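Side-chain contacts in NAD nucleotidase (Haemophilus influenzae, PDB 3ZTV), which degrades NAD to adenosine and nicotinamide riboside in the periplasm, combining NAD pyrophosphatase and 5'-nucleotidase activities: residues 98-102 / 103-107; 114-117 / 118-121; 146-150 / 151-155; 157-161 / 162-166; 263-267 / 268-272. One frame throughout, in Å; residues are numbered along the deposited sequence.

How the contacts relate
Contacts 1 and 5 are buried; 2, 3 and 4 are partly buried, though contact 4, like 1 and 5, lies near the two-zinc site. Contact 1 is largely polar: it holds zinc ligand N102 and touches contact 4, whose T164 OG1 lies 3.2 Å from N102 CB. Contact 2 packs against the strand end of contact 1, L119 CD2 meeting F98 CD2 at 3.8 Å, with leucines inward and charged residues outward. Contacts 3 and 4 share strand 151-159, the first as a hairpin with a largely apolar inner face, about 28 Å (centre to centre) from the hydroxyl-and-water junction of the second. Contact 5 turns the chain from one central sheet into the other.

Contact 1 of 5, residues 98-102 / 103-107; sequences FTLGN and HEFDA. With ZN (zinc ion), chain B.
E104 OE1 is gripped by two backbone amides: G101 N within the turn, at 2.7 Å, and D70 N from a neighbouring loop. The G101 N-H meets this oxygen on its anti side, 23° out of the carboxylate plane. A bend at chi2 (69°) turns the E104 carboxylate back toward G101 N. The other oxygen, OE2, receives I72 N and lies 3.6 Å from F98 CZ, in the plane of the phenyl ring at its edge; ring and carboxylate stand nearly perpendicular, 87° apart. Farther along, F105 N binds N102 O at 3.2 Å from above the carbonyl plane, and S168 OG also bonds to that oxygen. L100 CD1 touches F105 CZ at 4.2 Å. The sequence G101-N102-H103-E104 is the GNHE signature of calcineurin-like phosphoesterases. The N102 side chain binds a zinc ion together with D70 and D226; a water lies 2.0 Å from the zinc, and H203, close by, is probably a further ligand of this site. H103 N bonds to D70 OD1. E104 is thus a second-shell residue: backbone N-H groups from both loops hold its carboxylate, which fixes the loop of N102 against that of D70.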
loop_
_atom_site.group_PDB
_atom_site.type_symbol
_atom_site.label_atom_id
_atom_site.label_comp_id
_atom_site.label_asym_id
_atom_site.label_seq_id
_atom_site.Cartn_x
_atom_site.Cartn_y
_atom_site.Cartn_z
ATOM N N PHE A 98 -24.618 -4.733 -4.567
ATOM C CA PHE A 98 -24.268 -5.027 -3.180
ATOM C C PHE A 98 -22.747 -5.080 -3.134
ATOM O O PHE A 98 -22.123 -5.655 -4.039
ATOM C CB PHE A 98 -24.839 -6.405 -2.831
ATOM C CG PHE A 98 -24.374 -6.993 -1.510
ATOM C CD1 PHE A 98 -24.643 -6.379 -0.298
ATOM C CD2 PHE A 98 -23.726 -8.224 -1.497
ATOM C CE1 PHE A 98 -24.232 -6.958 0.900
ATOM C CE2 PHE A 98 -23.331 -8.802 -0.311
ATOM C CZ PHE A 98 -23.589 -8.182 0.888
ATOM N N THR A 99 -22.134 -4.487 -2.114
ATOM C CA THR A 99 -20.692 -4.653 -1.918
ATOM C C THR A 99 -20.431 -5.498 -0.663
ATOM O O THR A 99 -21.218 -5.491 0.281
ATOM C CB THR A 99 -19.921 -3.294 -1.883
ATOM O OG1 THR A 99 -18.549 -3.516 -2.235
ATOM C CG2 THR A 99 -19.998 -2.655 -0.513
ATOM N N LEU A 100 -19.329 -6.235 -0.678
ATOM C CA LEU A 100 -18.950 -7.030 0.487
ATOM C C LEU A 100 -18.535 -6.174 1.676
ATOM O O LEU A 100 -17.776 -5.212 1.520
ATOM C CB LEU A 100 -17.806 -7.990 0.127
ATOM C CG LEU A 100 -18.033 -8.950 -1.037
ATOM C CD1 LEU A 100 -16.749 -9.709 -1.325
ATOM C CD2 LEU A 100 -19.183 -9.901 -0.708
ATOM N N GLY A 101 -19.045 -6.529 2.852
ATOM C CA GLY A 101 -18.560 -5.966 4.093
ATOM C C GLY A 101 -17.565 -6.880 4.782
ATOM O O GLY A 101 -16.994 -7.802 4.156
ATOM N N ASN A 102 -17.332 -6.614 6.064
ATOM C CA ASN A 102 -16.411 -7.426 6.842
ATOM C C ASN A 102 -17.077 -8.684 7.367
ATOM O O ASN A 102 -16.480 -9.768 7.348
ATOM C CB ASN A 102 -15.726 -6.643 7.979
ATOM C CG ASN A 102 -16.706 -5.942 8.903
ATOM O OD1 ASN A 102 -17.611 -5.268 8.445
ATOM N ND2 ASN A 102 -16.513 -6.079 10.201
ATOM N N HIS A 103 -18.320 -8.575 7.811
ATOM C CA HIS A 103 -19.000 -9.733 8.389
ATOM C C HIS A 103 -19.411 -10.770 7.354
ATOM O O HIS A 103 -19.729 -11.905 7.707
ATOM C CB HIS A 103 -20.191 -9.303 9.243
ATOM C CG HIS A 103 -19.798 -8.739 10.567
ATOM N ND1 HIS A 103 -19.612 -7.395 10.783
ATOM C CD2 HIS A 103 -19.558 -9.345 11.753
ATOM C CE1 HIS A 103 -19.281 -7.193 12.047
ATOM N NE2 HIS A 103 -19.231 -8.366 12.654
ATOM N N GLU A 104 -19.377 -10.410 6.077
ATOM C CA GLU A 104 -19.616 -11.387 5.027
ATOM C C GLU A 104 -18.636 -12.567 5.108
ATOM O O GLU A 104 -18.929 -13.646 4.593
ATOM C CB GLU A 104 -19.555 -10.724 3.646
ATOM C CG GLU A 104 -20.924 -10.300 3.090
ATOM C CD GLU A 104 -21.570 -9.153 3.843
ATOM O OE1 GLU A 104 -20.902 -8.122 4.048
ATOM O OE2 GLU A 104 -22.754 -9.258 4.220
ATOM N N PHE A 105 -17.492 -12.370 5.769
ATOM C CA PHE A 105 -16.487 -13.425 5.911
ATOM C C PHE A 105 -16.475 -14.112 7.290
ATOM O O PHE A 105 -15.587 -14.926 7.557
ATOM C CB PHE A 105 -15.092 -12.870 5.578
ATOM C CG PHE A 105 -14.897 -12.580 4.118
ATOM C CD1 PHE A 105 -14.550 -13.594 3.240
ATOM C CD2 PHE A 105 -15.071 -11.295 3.615
ATOM C CE1 PHE A 105 -14.369 -13.336 1.886
ATOM C CE2 PHE A 105 -14.896 -11.032 2.262
ATOM C CZ PHE A 105 -14.537 -12.053 1.401
ATOM N N ASP A 106 -17.443 -13.802 8.157
ATOM C CA ASP A 106 -17.440 -14.346 9.528
ATOM C C ASP A 106 -17.471 -15.875 9.609
ATOM O O ASP A 106 -16.942 -16.450 10.564
ATOM C CB ASP A 106 -18.616 -13.799 10.338
ATOM C CG ASP A 106 -18.358 -12.408 10.896
ATOM O OD1 ASP A 106 -17.327 -11.772 10.541
ATOM O OD2 ASP A 106 -19.209 -11.949 11.687
ATOM N N ALA A 107 -18.104 -16.519 8.632
ATOM C CA ALA A 107 -18.175 -17.978 8.582
ATOM C C ALA A 107 -17.290 -18.524 7.457
ATOM O O ALA A 107 -17.590 -19.556 6.853
ATOM C CB ALA A 107 -19.633 -18.442 8.436
HETATM ZN ZN ZN B . -18.934 -3.738 8.759
HETATM O O HOH W 1 -19.790 -3.148 10.475
#

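Contact 2 of 5, residues 114-117 / 118-121; sequences KLLE and PLKI
L116 and L119 slant across one another on the inner side of the chain where helix 108-116 gives way to a loop, their CD2 methyls 4.1 Å apart. The two chains leave their backbones differently: L119 has CG opposite its own N (chi1 -177°), whereas in L116 CG lies beside N. The backbone of L119 also faces the last helical turn, since L119 N makes two weak hydrogen bonds, to L115 O and to L116 O, each 3.3 Å long. The P118 ring crosses the E117 side chain at about a right angle and sets CD and CG against the carbonyls of the last turn. P118 CD is 3.0 Å from K114 O, the carbonyl to which a regular helix would bring an amide at this position; proline has no N-H to give. On the outer side K120 doubles back through a bend at chi2 (-50°), and its NZ donates to E117 O at 3.2 Å, almost in line with the carbonyl bond (169°). The positive charge probably suits the C-terminal end of the helix, where the last carbonyls point on along the axis. The E117 carboxylate stays apart, OE1 being 5.9 Å from K120 NZ. L119 continues inward onto M90, while L115 packs on I72. The arrangement belongs to a beta-alpha-beta crossover, in which helix 108-116 joins strand 97-99 to its parallel neighbour 123-124.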
loop_
_atom_site.group_PDB
_atom_site.type_symbol
_atom_site.label_atom_id
_atom_site.label_comp_id
_atom_site.label_asym_id
_atom_site.label_seq_id
_atom_site.Cartn_x
_atom_site.Cartn_y
_atom_site.Cartn_z
ATOM N N LYS A 114 -22.520 -19.498 0.793
ATOM C CA LYS A 114 -23.914 -19.826 1.099
ATOM C C LYS A 114 -24.842 -18.619 0.967
ATOM O O LYS A 114 -26.026 -18.761 0.661
ATOM C CB LYS A 114 -24.035 -20.440 2.495
ATOM C CG LYS A 114 -23.461 -21.840 2.594
ATOM C CD LYS A 114 -23.620 -22.409 3.994
ATOM C CE LYS A 114 -25.084 -22.485 4.386
ATOM N NZ LYS A 114 -25.267 -22.993 5.776
ATOM N N LEU A 115 -24.316 -17.424 1.218
ATOM C CA LEU A 115 -25.077 -16.203 0.943
ATOM C C LEU A 115 -25.165 -15.929 -0.557
ATOM O O LEU A 115 -26.231 -15.625 -1.093
ATOM C CB LEU A 115 -24.457 -14.989 1.648
ATOM C CG LEU A 115 -25.025 -13.621 1.247
ATOM C CD1 LEU A 115 -26.462 -13.468 1.733
ATOM C CD2 LEU A 115 -24.181 -12.470 1.790
ATOM N N LEU A 116 -24.031 -16.042 -1.241
ATOM C CA LEU A 116 -23.957 -15.632 -2.641
ATOM C C LEU A 116 -24.748 -16.541 -3.593
ATOM O O LEU A 116 -25.243 -16.077 -4.620
ATOM C CB LEU A 116 -22.491 -15.512 -3.092
ATOM C CG LEU A 116 -21.658 -14.447 -2.362
ATOM C CD1 LEU A 116 -20.273 -14.313 -2.982
ATOM C CD2 LEU A 116 -22.356 -13.093 -2.365
ATOM N N GLU A 117 -24.857 -17.826 -3.255
ATOM C CA GLU A 117 -25.537 -18.776 -4.140
ATOM C C GLU A 117 -26.990 -18.367 -4.414
ATOM O O GLU A 117 -27.373 -18.230 -5.573
ATOM C CB GLU A 117 -25.441 -20.216 -3.616
ATOM C CG GLU A 117 -26.083 -21.266 -4.521
ATOM C CD GLU A 117 -25.302 -21.518 -5.806
ATOM O OE1 GLU A 117 -24.394 -20.721 -6.134
ATOM O OE2 GLU A 117 -25.597 -22.522 -6.489
ATOM N N PRO A 118 -27.798 -18.146 -3.356
ATOM C CA PRO A 118 -29.182 -17.699 -3.571
ATOM C C PRO A 118 -29.314 -16.210 -3.938
ATOM O O PRO A 118 -30.361 -15.808 -4.451
ATOM C CB PRO A 118 -29.858 -17.982 -2.221
ATOM C CG PRO A 118 -28.754 -17.953 -1.222
ATOM C CD PRO A 118 -27.535 -18.480 -1.945
ATOM N N LEU A 119 -28.281 -15.404 -3.678
ATOM C CA LEU A 119 -28.356 -13.956 -3.909
ATOM C C LEU A 119 -28.281 -13.637 -5.400
ATOM O O LEU A 119 -27.349 -14.072 -6.085
ATOM C CB LEU A 119 -27.239 -13.238 -3.139
ATOM C CG LEU A 119 -27.226 -11.714 -3.212
ATOM C CD1 LEU A 119 -28.418 -11.154 -2.465
ATOM C CD2 LEU A 119 -25.929 -11.163 -2.646
ATOM N N LYS A 120 -29.258 -12.893 -5.911
ATOM C CA LYS A 120 -29.285 -12.558 -7.332
ATOM C C LYS A 120 -28.914 -11.097 -7.615
ATOM O O LYS A 120 -28.904 -10.659 -8.770
ATOM C CB LYS A 120 -30.647 -12.912 -7.938
ATOM C CG LYS A 120 -30.989 -14.398 -7.810
ATOM C CD LYS A 120 -29.829 -15.264 -8.301
ATOM C CE LYS A 120 -30.035 -16.735 -7.981
ATOM N NZ LYS A 120 -28.824 -17.548 -8.297
ATOM N N ILE A 121 -28.600 -10.354 -6.561
ATOM C CA ILE A 121 -28.129 -8.979 -6.688
ATOM C C ILE A 121 -26.656 -8.985 -7.136
ATOM O O ILE A 121 -25.835 -9.657 -6.515
ATOM C CB ILE A 121 -28.232 -8.257 -5.320
ATOM C CG1 ILE A 121 -29.658 -8.349 -4.743
ATOM C CG2 ILE A 121 -27.747 -6.823 -5.421
ATOM C CD1 ILE A 121 -30.777 -7.991 -5.724
#

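Contact 3 of 5, residues 146-150 / 151-155; sequences FTVDG and EKIAI
A beta hairpin with a two-residue loop closes here through a type I' turn from V148 to E151, with D149 and G150 at its corners. E151 N bonds to V148 O at 2.8 Å and V148 N to E151 O at 2.9 Å; the next hydrogen-bonded pair, F146 and I153, is tied by I153 N to F146 O at 2.8 Å. On the face of F146, V148, E151 and I153, the phenyl ring lies across the isoleucine. With chi1 at 59°, CG sits between the backbone N and the carbonyl carbon, which swings the ring over its strand neighbour: I153 CB stands 3.7 Å above the ring plane in a CH-pi contact, and CG2 reaches F146 CZ at 3.6 Å. V148 CG2 comes in the ring plane at the edge. E151, at the turn end of this face, forms a salt bridge with K197. Strand 143-148 is the outermost strand of its sheet in the chain, and the apolar part of the face, F146 with I153, packs on L13, L64 and Y97 from strands 11-18, 63-67 and 97-99 of the facing sheet.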
loop_
_atom_site.group_PDB
_atom_site.type_symbol
_atom_site.label_atom_id
_atom_site.label_comp_id
_atom_site.label_asym_id
_atom_site.label_seq_id
_atom_site.Cartn_x
_atom_site.Cartn_y
_atom_site.Cartn_z
ATOM N N PHE A 146 -22.917 1.456 -16.034
ATOM C CA PHE A 146 -24.278 1.514 -16.552
ATOM C C PHE A 146 -24.488 2.826 -17.298
ATOM O O PHE A 146 -23.708 3.766 -17.149
ATOM C CB PHE A 146 -25.318 1.304 -15.442
ATOM C CG PHE A 146 -25.247 2.315 -14.332
ATOM C CD1 PHE A 146 -24.411 2.121 -13.247
ATOM C CD2 PHE A 146 -26.033 3.457 -14.368
ATOM C CE1 PHE A 146 -24.346 3.055 -12.222
ATOM C CE2 PHE A 146 -25.977 4.386 -13.346
ATOM C CZ PHE A 146 -25.133 4.183 -12.276
ATOM N N THR A 147 -25.535 2.883 -18.110
ATOM C CA THR A 147 -25.773 4.045 -18.946
ATOM C C THR A 147 -27.081 4.717 -18.558
ATOM O O THR A 147 -28.118 4.064 -18.446
ATOM C CB THR A 147 -25.787 3.666 -20.443
ATOM O OG1 THR A 147 -24.478 3.232 -20.838
ATOM C CG2 THR A 147 -26.200 4.851 -21.296
ATOM N N VAL A 148 -27.008 6.020 -18.324
ATOM C CA VAL A 148 -28.190 6.823 -18.066
ATOM C C VAL A 148 -28.292 7.858 -19.169
ATOM O O VAL A 148 -27.391 8.676 -19.344
ATOM C CB VAL A 148 -28.106 7.547 -16.711
ATOM C CG1 VAL A 148 -29.291 8.488 -16.545
ATOM C CG2 VAL A 148 -28.048 6.546 -15.572
ATOM N N ASP A 149 -29.381 7.808 -19.927
ATOM C CA ASP A 149 -29.605 8.787 -20.982
ATOM C C ASP A 149 -28.352 8.987 -21.837
ATOM O O ASP A 149 -27.976 10.119 -22.151
ATOM C CB ASP A 149 -30.057 10.119 -20.373
ATOM C CG ASP A 149 -31.335 9.986 -19.558
ATOM O OD1 ASP A 149 -32.258 9.277 -20.012
ATOM O OD2 ASP A 149 -31.418 10.583 -18.460
ATOM N N GLY A 150 -27.699 7.882 -22.189
ATOM C CA GLY A 150 -26.557 7.915 -23.089
ATOM C C GLY A 150 -25.202 8.110 -22.428
ATOM O O GLY A 150 -24.163 7.937 -23.066
ATOM N N GLU A 151 -25.206 8.470 -21.149
ATOM C CA GLU A 151 -23.966 8.710 -20.415
ATOM C C GLU A 151 -23.527 7.493 -19.615
ATOM O O GLU A 151 -24.351 6.809 -19.023
ATOM C CB GLU A 151 -24.138 9.892 -19.463
ATOM C CG GLU A 151 -24.210 11.230 -20.155
ATOM C CD GLU A 151 -22.897 11.617 -20.796
ATOM O OE1 GLU A 151 -21.839 11.450 -20.149
ATOM O OE2 GLU A 151 -22.921 12.093 -21.950
ATOM N N LYS A 152 -22.221 7.244 -19.581
ATOM C CA LYS A 152 -21.689 6.147 -18.781
ATOM C C LYS A 152 -21.392 6.573 -17.345
ATOM O O LYS A 152 -20.791 7.619 -17.105
ATOM C CB LYS A 152 -20.446 5.550 -19.443
ATOM C CG LYS A 152 -20.749 4.876 -20.775
ATOM C CD LYS A 152 -19.573 4.076 -21.299
ATOM C CE LYS A 152 -18.489 4.976 -21.852
ATOM N NZ LYS A 152 -17.493 4.188 -22.633
ATOM N N ILE A 153 -21.832 5.756 -16.398
ATOM C CA ILE A 153 -21.518 5.960 -14.994
ATOM C C ILE A 153 -20.899 4.676 -14.457
ATOM O O ILE A 153 -21.433 3.587 -14.671
ATOM C CB ILE A 153 -22.777 6.329 -14.180
ATOM C CG1 ILE A 153 -23.445 7.581 -14.768
ATOM C CG2 ILE A 153 -22.432 6.534 -12.714
ATOM C CD1 ILE A 153 -24.682 8.051 -14.019
ATOM N N ALA A 154 -19.758 4.798 -13.790
ATOM C CA ALA A 154 -19.103 3.635 -13.205
ATOM C C ALA A 154 -19.401 3.536 -11.718
ATOM O O ALA A 154 -19.488 4.552 -11.017
ATOM C CB ALA A 154 -17.601 3.710 -13.437
ATOM N N ILE A 155 -19.553 2.304 -11.239
ATOM C CA ILE A 155 -19.649 2.059 -9.812
ATOM C C ILE A 155 -18.600 1.019 -9.411
ATOM O O ILE A 155 -18.466 -0.026 -10.053
ATOM C CB ILE A 155 -21.076 1.653 -9.391
ATOM C CG1 ILE A 155 -21.151 1.459 -7.873
ATOM C CG2 ILE A 155 -21.551 0.444 -10.158
ATOM C CD1 ILE A 155 -22.567 1.454 -7.320
#

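Contact 4 of 5, residues 157-161 / 162-166; sequences GLDTV and NKTVN
The backbone runs out of strand 151-159, turns at T160 and V161 and enters helix 162-167, where V165 N bonds to V161 O at 2.9 Å and nearly straight (177°). This strand-to-helix junction, part of the calcineurin-like phosphoesterase domain, brings the helix's first turn up to the zinc site. T164 carries the main side-chain bond. With chi1 at -56°, its hydroxyl lies beside its own backbone N and faces back along the chain, where OG1 donates to T160 O at 2.8 Å from a position tilted 35° off the carbonyl plane. T160 OG1 reaches the helix through a water, 2.7 Å away, which accepts a hydrogen bond from K163 N at 2.9 Å. T160 N makes a weak bond to D159 OD1. K163 leads away from T160 toward the metal site, bent at chi3, and its NZ forms a salt bridge with D226, a zinc ligand. F176 of strand 174-176 lies against V161, T164 and V165. Close beside the T164 hydroxyl, T160 CG2 sits 3.5 Å from OG1, while V161 CG1 and V165 CG2 meet at 4.5 Å.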
loop_
_atom_site.group_PDB
_atom_site.type_symbol
_atom_site.label_atom_id
_atom_site.label_comp_id
_atom_site.label_asym_id
_atom_site.label_seq_id
_atom_site.Cartn_x
_atom_site.Cartn_y
_atom_site.Cartn_z
ATOM N N GLY A 157 -16.826 -1.248 -6.204
ATOM C CA GLY A 157 -17.041 -1.751 -4.858
ATOM C C GLY A 157 -15.758 -1.735 -4.046
ATOM O O GLY A 157 -14.667 -1.841 -4.614
ATOM N N LEU A 158 -15.867 -1.654 -2.721
ATOM C CA LEU A 158 -14.684 -1.604 -1.858
ATOM C C LEU A 158 -15.000 -2.118 -0.457
ATOM O O LEU A 158 -16.069 -1.814 0.085
ATOM C CB LEU A 158 -14.152 -0.162 -1.767
ATOM C CG LEU A 158 -12.666 0.043 -1.437
ATOM C CD1 LEU A 158 -11.777 -0.333 -2.615
ATOM C CD2 LEU A 158 -12.408 1.501 -1.036
ATOM N N ASP A 159 -14.057 -2.844 0.143
ATOM C CA ASP A 159 -14.219 -3.364 1.506
ATOM C C ASP A 159 -13.155 -2.825 2.442
ATOM O O ASP A 159 -12.075 -2.401 2.015
ATOM C CB ASP A 159 -14.119 -4.894 1.485
ATOM C CG ASP A 159 -14.932 -5.583 2.593
ATOM O OD1 ASP A 159 -15.400 -4.941 3.563
ATOM O OD2 ASP A 159 -15.092 -6.831 2.484
ATOM N N THR A 160 -13.476 -2.815 3.727
ATOM C CA THR A 160 -12.489 -2.560 4.756
ATOM C C THR A 160 -11.490 -3.726 4.817
ATOM O O THR A 160 -11.879 -4.900 4.719
ATOM C CB THR A 160 -13.172 -2.301 6.108
ATOM O OG1 THR A 160 -12.190 -1.864 7.058
ATOM C CG2 THR A 160 -13.950 -3.534 6.635
ATOM N N VAL A 161 -10.202 -3.415 4.940
ATOM C CA VAL A 161 -9.147 -4.427 4.834
ATOM C C VAL A 161 -8.749 -5.039 6.180
ATOM O O VAL A 161 -9.047 -6.212 6.441
ATOM C CB VAL A 161 -7.908 -3.894 4.071
ATOM C CG1 VAL A 161 -6.784 -4.914 4.118
ATOM C CG2 VAL A 161 -8.285 -3.574 2.622
ATOM N N ASN A 162 -8.067 -4.271 7.025
ATOM C CA ASN A 162 -7.547 -4.806 8.284
ATOM C C ASN A 162 -8.636 -5.445 9.151
ATOM O O ASN A 162 -8.457 -6.528 9.704
ATOM C CB ASN A 162 -6.816 -3.723 9.088
ATOM C CG ASN A 162 -5.536 -3.251 8.422
ATOM O OD1 ASN A 162 -4.962 -3.937 7.580
ATOM N ND2 ASN A 162 -5.074 -2.074 8.822
ATOM N N LYS A 163 -9.775 -4.777 9.268
ATOM C CA LYS A 163 -10.868 -5.287 10.090
ATOM C C LYS A 163 -11.353 -6.662 9.603
ATOM O O LYS A 163 -11.647 -7.558 10.406
ATOM C CB LYS A 163 -12.024 -4.281 10.118
ATOM C CG LYS A 163 -13.196 -4.732 10.973
ATOM C CD LYS A 163 -14.285 -3.673 11.030
ATOM C CE LYS A 163 -13.852 -2.448 11.829
ATOM N NZ LYS A 163 -15.014 -1.540 12.089
ATOM N N THR A 164 -11.432 -6.839 8.287
ATOM C CA THR A 164 -11.875 -8.105 7.710
ATOM C C THR A 164 -10.825 -9.195 7.911
ATOM O O THR A 164 -11.133 -10.295 8.388
ATOM C CB THR A 164 -12.224 -7.960 6.211
ATOM O OG1 THR A 164 -13.207 -6.932 6.059
ATOM C CG2 THR A 164 -12.783 -9.270 5.649
ATOM N N VAL A 165 -9.584 -8.888 7.558
ATOM C CA VAL A 165 -8.494 -9.851 7.670
ATOM C C VAL A 165 -8.281 -10.282 9.122
ATOM O O VAL A 165 -8.103 -11.475 9.404
ATOM C CB VAL A 165 -7.190 -9.270 7.073
ATOM C CG1 VAL A 165 -5.975 -10.139 7.426
ATOM C CG2 VAL A 165 -7.328 -9.128 5.572
ATOM N N ASN A 166 -8.326 -9.322 10.036
ATOM C CA ASN A 166 -7.999 -9.576 11.437
ATOM C C ASN A 166 -9.181 -10.109 12.241
ATOM O O ASN A 166 -9.034 -11.053 13.024
ATOM C CB ASN A 166 -7.452 -8.303 12.104
ATOM C CG ASN A 166 -6.096 -7.880 11.549
ATOM O OD1 ASN A 166 -5.324 -8.707 11.058
ATOM N ND2 ASN A 166 -5.805 -6.585 11.622
HETATM O O HOH W 2 -9.882 -2.014 8.464
#

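Contact 5 of 5, residues 263-267 / 268-272; sequences EGWAY and SAVVG
Segments 263-267 and 268-272 fold back on each other through a type I' turn from A266 to A269, closed by A269 N to A266 O at 3.2 Å, the donor 46° out of the carbonyl plane. Farther from the turn, a water donates to both G264 O and V270 O, at 2.8 Å each, and V270 CB touches G264 O at 3.5 Å. W265 turns the CE3 edge of its indole to the returning segment: CE3 meets A269 CB at 3.7 Å and V270 CG2 at 3.8 Å, the valine methyl lying in the indole plane. V270 crosses the tryptophan at about a right angle. The chain passes here from strand 258-263 of one central sheet to strand 270-278 of the other, a link between the two sheets of the phosphoesterase domain. L230, L241, P242 and I43 also pack against W265. The Y267 ring ends about 6 Å from a zinc ion, beside H22, and stacks on Y24. S268 OG has Y24 O and Y267 O within reach and receives G45 N.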
loop_
_atom_site.group_PDB
_atom_site.type_symbol
_atom_site.label_atom_id
_atom_site.label_comp_id
_atom_site.label_asym_id
_atom_site.label_seq_id
_atom_site.Cartn_x
_atom_site.Cartn_y
_atom_site.Cartn_z
ATOM N N GLU A 263 -23.739 7.691 4.845
ATOM C CA GLU A 263 -24.108 6.366 5.348
ATOM C C GLU A 263 -25.589 6.406 5.740
ATOM O O GLU A 263 -26.188 7.498 5.839
ATOM C CB GLU A 263 -23.238 6.006 6.556
ATOM C CG GLU A 263 -23.280 4.547 6.973
ATOM C CD GLU A 263 -22.168 4.167 7.929
ATOM O OE1 GLU A 263 -21.626 5.038 8.631
ATOM O OE2 GLU A 263 -21.821 2.973 7.984
ATOM N N GLY A 264 -26.168 5.225 5.971
ATOM C CA GLY A 264 -27.580 5.083 6.298
ATOM C C GLY A 264 -27.829 4.366 7.619
ATOM O O GLY A 264 -28.665 3.456 7.710
ATOM N N TRP A 265 -27.119 4.790 8.658
ATOM C CA TRP A 265 -27.291 4.213 9.996
ATOM C C TRP A 265 -27.002 2.705 9.947
ATOM O O TRP A 265 -25.948 2.313 9.433
ATOM C CB TRP A 265 -28.685 4.550 10.558
ATOM C CG TRP A 265 -28.761 4.623 12.067
ATOM C CD1 TRP A 265 -27.732 4.489 12.953
ATOM C CD2 TRP A 265 -29.936 4.877 12.852
ATOM N NE1 TRP A 265 -28.197 4.631 14.243
ATOM C CE2 TRP A 265 -29.545 4.873 14.206
ATOM C CE3 TRP A 265 -31.280 5.113 12.538
ATOM C CZ2 TRP A 265 -30.457 5.081 15.250
ATOM C CZ3 TRP A 265 -32.177 5.318 13.566
ATOM C CH2 TRP A 265 -31.764 5.291 14.908
ATOM N N ALA A 266 -27.893 1.858 10.466
ATOM C CA ALA A 266 -27.719 0.407 10.406
ATOM C C ALA A 266 -29.025 -0.295 10.755
ATOM O O ALA A 266 -30.030 0.353 11.061
ATOM C CB ALA A 266 -26.601 -0.038 11.354
ATOM N N TYR A 267 -28.991 -1.628 10.702
ATOM C CA TYR A 267 -30.059 -2.496 11.232
ATOM C C TYR A 267 -31.432 -2.218 10.607
ATOM O O TYR A 267 -32.455 -2.154 11.307
ATOM C CB TYR A 267 -30.129 -2.432 12.769
ATOM C CG TYR A 267 -28.864 -2.846 13.502
ATOM C CD1 TYR A 267 -27.838 -3.532 12.858
ATOM C CD2 TYR A 267 -28.707 -2.562 14.851
ATOM C CE1 TYR A 267 -26.678 -3.905 13.540
ATOM C CE2 TYR A 267 -27.565 -2.943 15.542
ATOM C CZ TYR A 267 -26.552 -3.613 14.876
ATOM O OH TYR A 267 -25.402 -3.989 15.544
ATOM N N SER A 268 -31.435 -2.077 9.283
ATOM C CA SER A 268 -32.626 -1.837 8.459
ATOM C C SER A 268 -33.461 -0.614 8.861
ATOM O O SER A 268 -34.647 -0.563 8.563
ATOM C CB SER A 268 -33.489 -3.112 8.280
ATOM O OG SER A 268 -33.958 -3.648 9.504
ATOM N N ALA A 269 -32.831 0.398 9.462
ATOM C CA ALA A 269 -33.588 1.530 10.017
ATOM C C ALA A 269 -33.827 2.681 9.049
ATOM O O ALA A 269 -34.777 3.446 9.249
ATOM C CB ALA A 269 -32.902 2.061 11.267
ATOM N N VAL A 270 -32.985 2.793 8.017
ATOM C CA VAL A 270 -32.971 3.988 7.166
ATOM C C VAL A 270 -32.837 3.629 5.703
ATOM O O VAL A 270 -32.061 2.731 5.344
ATOM C CB VAL A 270 -31.791 4.939 7.558
ATOM C CG1 VAL A 270 -31.480 5.973 6.455
ATOM C CG2 VAL A 270 -32.098 5.638 8.873
ATOM N N VAL A 271 -33.587 4.335 4.863
ATOM C CA VAL A 271 -33.311 4.373 3.434
ATOM C C VAL A 271 -32.779 5.766 3.112
ATOM O O VAL A 271 -33.487 6.761 3.305
ATOM C CB VAL A 271 -34.567 4.056 2.597
ATOM C CG1 VAL A 271 -34.343 4.416 1.125
ATOM C CG2 VAL A 271 -34.954 2.585 2.742
ATOM N N GLY A 272 -31.529 5.839 2.653
ATOM C CA GLY A 272 -30.964 7.111 2.230
ATOM C C GLY A 272 -31.404 7.437 0.813
ATOM O O GLY A 272 -31.509 6.557 -0.034
HETATM O O HOH W 3 -29.714 1.412 6.197
#